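Local coordinates for hypothetical protein AF1704 (Archaeoglobus fulgidus, PDB 1ZBM) that probably catalyses the conversion of cyclic dehypoxanthine futalosine into 1,4-dihydroxy-6-naphthoate, a step in menaquinone biosynthesis, at residues I99-K104 with C165-W170; V129-D134 with D142-A147. One frame throughout, in Å; residues are numbered along the deposited sequence.

Contact 1: I99-K104 with C165-W170; sequences ISLDGK and CVLDLW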
loop_
_atom_site.group_PDB
_atom_site.type_symbol
_atom_site.label_atom_id
_atom_site.label_comp_id
_atom_site.label_asym_id
_atom_site.label_seq_id
_atom_site.Cartn_x
_atom_site.Cartn_y
_atom_site.Cartn_z
ATOM N N ILE A 99 6.290 -22.930 10.551
ATOM C CA ILE A 99 5.187 -23.219 11.466
ATOM C C ILE A 99 3.903 -23.230 10.654
ATOM O O ILE A 99 3.926 -22.916 9.471
ATOM C CB ILE A 99 5.068 -22.159 12.590
ATOM C CG1 ILE A 99 5.257 -20.751 12.022
ATOM C CG2 ILE A 99 6.087 -22.441 13.678
ATOM C CD1 ILE A 99 5.224 -19.668 13.078
ATOM N N SER A 100 2.782 -23.583 11.277
ATOM C CA SER A 100 1.517 -23.625 10.550
ATOM C C SER A 100 0.725 -22.320 10.619
ATOM O O SER A 100 -0.062 -22.025 9.717
ATOM C CB SER A 100 0.642 -24.779 11.057
ATOM O OG SER A 100 0.161 -24.528 12.366
ATOM N N LEU A 101 0.931 -21.551 11.685
ATOM C CA LEU A 101 0.249 -20.273 11.900
ATOM C C LEU A 101 -1.114 -20.383 12.578
ATOM O O LEU A 101 -1.608 -19.409 13.149
ATOM C CB LEU A 101 0.089 -19.496 10.584
ATOM C CG LEU A 101 1.332 -18.828 9.966
ATOM C CD1 LEU A 101 0.949 -18.109 8.669
ATOM C CD2 LEU A 101 1.932 -17.855 10.958
ATOM N N ASP A 102 -1.729 -21.559 12.520
ATOM C CA ASP A 102 -3.034 -21.741 13.150
ATOM C C ASP A 102 -2.920 -21.677 14.674
ATOM O O ASP A 102 -2.143 -22.411 15.284
ATOM C CB ASP A 102 -3.654 -23.068 12.701
ATOM C CG ASP A 102 -3.992 -23.074 11.214
ATOM O OD1 ASP A 102 -3.062 -23.183 10.386
ATOM O OD2 ASP A 102 -5.194 -22.948 10.875
ATOM N N GLY A 103 -3.700 -20.785 15.277
ATOM C CA GLY A 103 -3.671 -20.618 16.721
ATOM C C GLY A 103 -2.512 -19.755 17.202
ATOM O O GLY A 103 -2.455 -19.370 18.370
ATOM N N LYS A 104 -1.597 -19.432 16.294
ATOM C CA LYS A 104 -0.421 -18.629 16.625
ATOM C C LYS A 104 -0.703 -17.134 16.805
ATOM O O LYS A 104 -1.743 -16.619 16.376
ATOM C CB LYS A 104 0.641 -18.815 15.545
ATOM C CG LYS A 104 1.139 -20.244 15.388
ATOM C CD LYS A 104 1.811 -20.755 16.655
ATOM C CE LYS A 104 2.519 -22.085 16.409
ATOM N NZ LYS A 104 1.605 -23.095 15.817
ATOM N N CYS A 165 9.830 -17.098 4.992
ATOM C CA CYS A 165 8.414 -16.991 4.722
ATOM C C CYS A 165 7.687 -18.291 5.055
ATOM O O CYS A 165 8.076 -19.379 4.606
ATOM C CB CYS A 165 8.196 -16.629 3.249
ATOM S SG CYS A 165 6.463 -16.560 2.752
ATOM N N VAL A 166 6.637 -18.167 5.862
ATOM C CA VAL A 166 5.818 -19.306 6.263
ATOM C C VAL A 166 4.468 -19.229 5.562
ATOM O O VAL A 166 3.735 -20.213 5.503
ATOM C CB VAL A 166 5.594 -19.330 7.788
ATOM C CG1 VAL A 166 6.919 -19.536 8.505
ATOM C CG2 VAL A 166 4.949 -18.030 8.246
ATOM N N LEU A 167 4.132 -18.046 5.050
ATOM C CA LEU A 167 2.882 -17.842 4.306
ATOM C C LEU A 167 3.146 -16.763 3.269
ATOM O O LEU A 167 3.444 -15.614 3.609
ATOM C CB LEU A 167 1.738 -17.392 5.237
ATOM C CG LEU A 167 0.288 -17.393 4.711
ATOM C CD1 LEU A 167 -0.644 -16.727 5.731
ATOM C CD2 LEU A 167 0.187 -16.661 3.389
ATOM N N ASP A 168 3.050 -17.139 2.001
ATOM C CA ASP A 168 3.257 -16.175 0.920
ATOM C C ASP A 168 1.853 -15.773 0.468
ATOM O O ASP A 168 1.195 -16.515 -0.251
ATOM C CB ASP A 168 4.041 -16.819 -0.237
ATOM C CG ASP A 168 4.451 -15.818 -1.293
ATOM O OD1 ASP A 168 3.559 -15.109 -1.829
ATOM O OD2 ASP A 168 5.671 -15.729 -1.587
ATOM N N LEU A 169 1.404 -14.606 0.917
ATOM C CA LEU A 169 0.077 -14.115 0.602
ATOM C C LEU A 169 -0.233 -14.076 -0.888
ATOM O O LEU A 169 -1.392 -14.223 -1.287
ATOM C CB LEU A 169 -0.143 -12.739 1.239
ATOM C CG LEU A 169 -0.227 -12.788 2.762
ATOM C CD1 LEU A 169 -0.208 -11.390 3.338
ATOM C CD2 LEU A 169 -1.495 -13.520 3.176
ATOM N N TRP A 170 0.781 -13.885 -1.722
ATOM C CA TRP A 170 0.515 -13.884 -3.147
ATOM C C TRP A 170 0.208 -15.295 -3.625
ATOM O O TRP A 170 -0.677 -15.481 -4.455
ATOM C CB TRP A 170 1.682 -13.322 -3.963
ATOM C CG TRP A 170 1.572 -13.724 -5.409
ATOM C CD1 TRP A 170 2.174 -14.794 -6.004
ATOM C CD2 TRP A 170 0.730 -13.132 -6.409
ATOM N NE1 TRP A 170 1.758 -14.910 -7.303
ATOM C CE2 TRP A 170 0.868 -13.903 -7.581
ATOM C CE3 TRP A 170 -0.138 -12.027 -6.424
ATOM C CZ2 TRP A 170 0.178 -13.604 -8.770
ATOM C CZ3 TRP A 170 -0.826 -11.731 -7.607
ATOM C CH2 TRP A 170 -0.663 -12.520 -8.758
#

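Contact 2: V129-D134 with D142-A147; sequences VEMPFD and DEEVDA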
loop_
_atom_site.group_PDB
_atom_site.type_symbol
_atom_site.label_atom_id
_atom_site.label_comp_id
_atom_site.label_asym_id
_atom_site.label_seq_id
_atom_site.Cartn_x
_atom_site.Cartn_y
_atom_site.Cartn_z
ATOM N N VAL A 129 -1.881 -9.486 16.656
ATOM C CA VAL A 129 -1.346 -8.576 17.658
ATOM C C VAL A 129 -1.070 -7.205 17.054
ATOM O O VAL A 129 -0.003 -6.978 16.487
ATOM C CB VAL A 129 -0.040 -9.128 18.260
ATOM C CG1 VAL A 129 0.424 -8.244 19.416
ATOM C CG2 VAL A 129 -0.251 -10.555 18.736
ATOM N N GLU A 130 -2.047 -6.307 17.173
ATOM C CA GLU A 130 -1.935 -4.943 16.659
ATOM C C GLU A 130 -0.571 -4.399 17.073
ATOM O O GLU A 130 -0.186 -4.510 18.238
ATOM C CB GLU A 130 -3.039 -4.067 17.255
ATOM C CG GLU A 130 -3.182 -2.700 16.602
ATOM C CD GLU A 130 -4.025 -2.738 15.336
ATOM O OE1 GLU A 130 -4.193 -1.671 14.695
ATOM O OE2 GLU A 130 -4.521 -3.837 14.989
HETATM N N MSE A 131 0.149 -3.796 16.130
HETATM C CA MSE A 131 1.483 -3.288 16.416
HETATM C C MSE A 131 2.031 -2.466 15.236
HETATM O O MSE A 131 1.794 -2.801 14.080
HETATM C CB MSE A 131 2.380 -4.504 16.689
HETATM C CG MSE A 131 3.849 -4.229 16.899
HETATM SE SE MSE A 131 4.880 -5.882 17.043
HETATM C CE MSE A 131 3.897 -6.724 18.494
ATOM N N PRO A 132 2.763 -1.372 15.518
ATOM C CA PRO A 132 3.332 -0.530 14.452
ATOM C C PRO A 132 4.291 -1.345 13.577
ATOM O O PRO A 132 5.003 -2.210 14.083
ATOM C CB PRO A 132 4.026 0.595 15.229
ATOM C CG PRO A 132 4.404 -0.063 16.519
ATOM C CD PRO A 132 3.182 -0.895 16.848
ATOM N N PHE A 133 4.308 -1.072 12.275
ATOM C CA PHE A 133 5.154 -1.834 11.362
ATOM C C PHE A 133 6.628 -1.861 11.769
ATOM O O PHE A 133 7.286 -2.899 11.684
ATOM C CB PHE A 133 5.032 -1.302 9.921
ATOM C CG PHE A 133 6.004 -0.200 9.595
ATOM C CD1 PHE A 133 5.806 1.084 10.086
ATOM C CD2 PHE A 133 7.154 -0.467 8.851
ATOM C CE1 PHE A 133 6.736 2.087 9.848
ATOM C CE2 PHE A 133 8.095 0.531 8.604
ATOM C CZ PHE A 133 7.884 1.810 9.106
ATOM N N ASP A 134 7.129 -0.717 12.220
ATOM C CA ASP A 134 8.520 -0.581 12.623
ATOM C C ASP A 134 8.901 -1.388 13.870
ATOM O O ASP A 134 9.888 -1.076 14.537
ATOM C CB ASP A 134 8.847 0.896 12.848
ATOM C CG ASP A 134 7.912 1.547 13.835
ATOM O OD1 ASP A 134 7.826 1.063 14.979
ATOM O OD2 ASP A 134 7.249 2.540 13.470
ATOM N N ASP A 142 12.924 -11.635 18.519
ATOM C CA ASP A 142 13.005 -11.777 19.969
ATOM C C ASP A 142 11.878 -12.655 20.531
ATOM O O ASP A 142 11.638 -12.672 21.737
ATOM C CB ASP A 142 13.004 -10.397 20.649
ATOM C CG ASP A 142 14.333 -9.656 20.492
ATOM O OD1 ASP A 142 15.269 -10.209 19.873
ATOM O OD2 ASP A 142 14.443 -8.514 21.000
ATOM N N GLU A 143 11.190 -13.375 19.647
ATOM C CA GLU A 143 10.112 -14.293 20.027
ATOM C C GLU A 143 9.020 -13.690 20.908
ATOM O O GLU A 143 8.492 -14.334 21.818
ATOM C CB GLU A 143 10.719 -15.542 20.681
ATOM C CG GLU A 143 11.805 -16.178 19.806
ATOM C CD GLU A 143 12.312 -17.539 20.307
ATOM O OE1 GLU A 143 13.307 -18.032 19.744
ATOM O OE2 GLU A 143 11.714 -18.104 21.241
ATOM N N GLU A 144 8.686 -12.441 20.617
ATOM C CA GLU A 144 7.646 -11.723 21.333
ATOM C C GLU A 144 6.319 -12.243 20.769
ATOM O O GLU A 144 5.279 -12.214 21.431
ATOM C CB GLU A 144 7.812 -10.244 21.042
ATOM C CG GLU A 144 6.937 -9.301 21.821
ATOM C CD GLU A 144 7.276 -7.863 21.483
ATOM O OE1 GLU A 144 8.468 -7.497 21.634
ATOM O OE2 GLU A 144 6.363 -7.110 21.062
ATOM N N VAL A 145 6.387 -12.727 19.530
ATOM C CA VAL A 145 5.243 -13.285 18.838
ATOM C C VAL A 145 5.706 -14.518 18.052
ATOM O O VAL A 145 6.902 -14.825 18.018
ATOM C CB VAL A 145 4.617 -12.242 17.874
ATOM C CG1 VAL A 145 4.097 -11.047 18.669
ATOM C CG2 VAL A 145 5.662 -11.768 16.855
ATOM N N ASP A 146 4.782 -15.246 17.435
ATOM C CA ASP A 146 5.189 -16.418 16.659
ATOM C C ASP A 146 5.537 -16.023 15.236
ATOM O O ASP A 146 6.417 -16.621 14.615
ATOM C CB ASP A 146 4.076 -17.466 16.618
ATOM C CG ASP A 146 3.694 -17.967 18.003
ATOM O OD1 ASP A 146 2.785 -17.379 18.620
ATOM O OD2 ASP A 146 4.317 -18.942 18.468
ATOM N N ALA A 147 4.839 -15.017 14.721
ATOM C CA ALA A 147 5.074 -14.572 13.355
ATOM C C ALA A 147 4.710 -13.114 13.149
ATOM O O ALA A 147 4.058 -12.507 13.994
ATOM C CB ALA A 147 4.293 -15.447 12.387
#

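Contact 1: I99-K104 with C165-W170
L101 reaches across to V166 and L167 with its CD1 methyl, which lies 3.6 Å from L167 CB and equally near L167 CD1, the two leucine side chains meeting at about a right angle. V166 spreads its methyls between two partners: CG2 comes within 4.0 Å of L101 CD1, whereas CG1 turns to I99, 4.1 Å from I99 CG1. No hydrogen bond spans the segments; the side chains meet through apolar contacts alone. L101 CG stands opposite the carbonyl carbon (chi1 -74°) and the chain beyond is extended, carrying CD1 over to L167. An alanine here is likely to open a gap beside L167 and take away the L101 methyls that CG2 of V166 rests against. L101 opens a type II turn to K104, closed by K104 N to L101 O at 3.1 Å. Both V166 and L167 bond through their backbones to V93, a classic beta bulge, and D168 then N-caps helix 169-174, with OD1 accepting from D171 N and weakly from W170 N. The leucine cluster is thus framed by strand 92-95 at V93, by A147 of strand 147-150, and by L119 of helix 114-122, which covers L167 at the edge strand 164-168 of the sheet.

Contact 2: V129-D134 with D142-A147
The carboxylate of E144 is met at OE2 by the CE methyl of M131, deposited as selenomethionine, at 3.6 Å; the methyl lies off the carboxylate plane, about 30° from it, in van der Waals contact. The other oxygen, OE1, is held by a salt bridge to R135, a bond that probably helps to hold the acid end where OE2 meets the methyl. The second flat group, the F133 ring, has D134 CB over one face, 3.8 Å above the plane and displaced toward the rim, and it meets the ring of H152 edge-to-face. H152 is the predicted proton acceptor, and the side chain of M131 is about 12 Å from that of H152.

M131 gets to its partners on a chain extended from the backbone (CG opposite N, chi1 175°) that bends only at its last torsion, chi3 -55°, bringing CE round to V145 CG1 at 4.3 Å as well. V129 CG2 approaches the same V145 methyl at 4.4 Å, so a single valine branch serves both residues. A139 of helix 136-141 touches M131, E144 and V145 alike, closing the apolar patch from the helix side.

That helix ends in a Schellman motif with E143 at C-prime, its positive phi turning the chain toward strand 147-150. Strand 127-130, helix 136-141 and strand 147-150 form a beta-alpha-beta crossover passing over strand 105-108, as expected of the periplasmic-binding-protein-like fold.

From the N terminus, the chain leaves strand 92-95, makes the 99-104 loop and enters strand 105-108, then helix 114-122 and edge strand 127-130. Contact 2 closes a short loop here, bringing the end of that strand against the exit of helix 136-141. The chain continues through strand 147-150 and reaches strand 164-168 at the opposite edge, where contact 1 closes a far longer loop that encloses contact 2 entirely; the two nest and do not cross. They also touch: I99 and K104 pack on D146, and L101 on A147. Together they join the loops that lead into inner strands 105-108 and 147-150 to the outermost strands 164-168 and 127-130 of one mixed sheet.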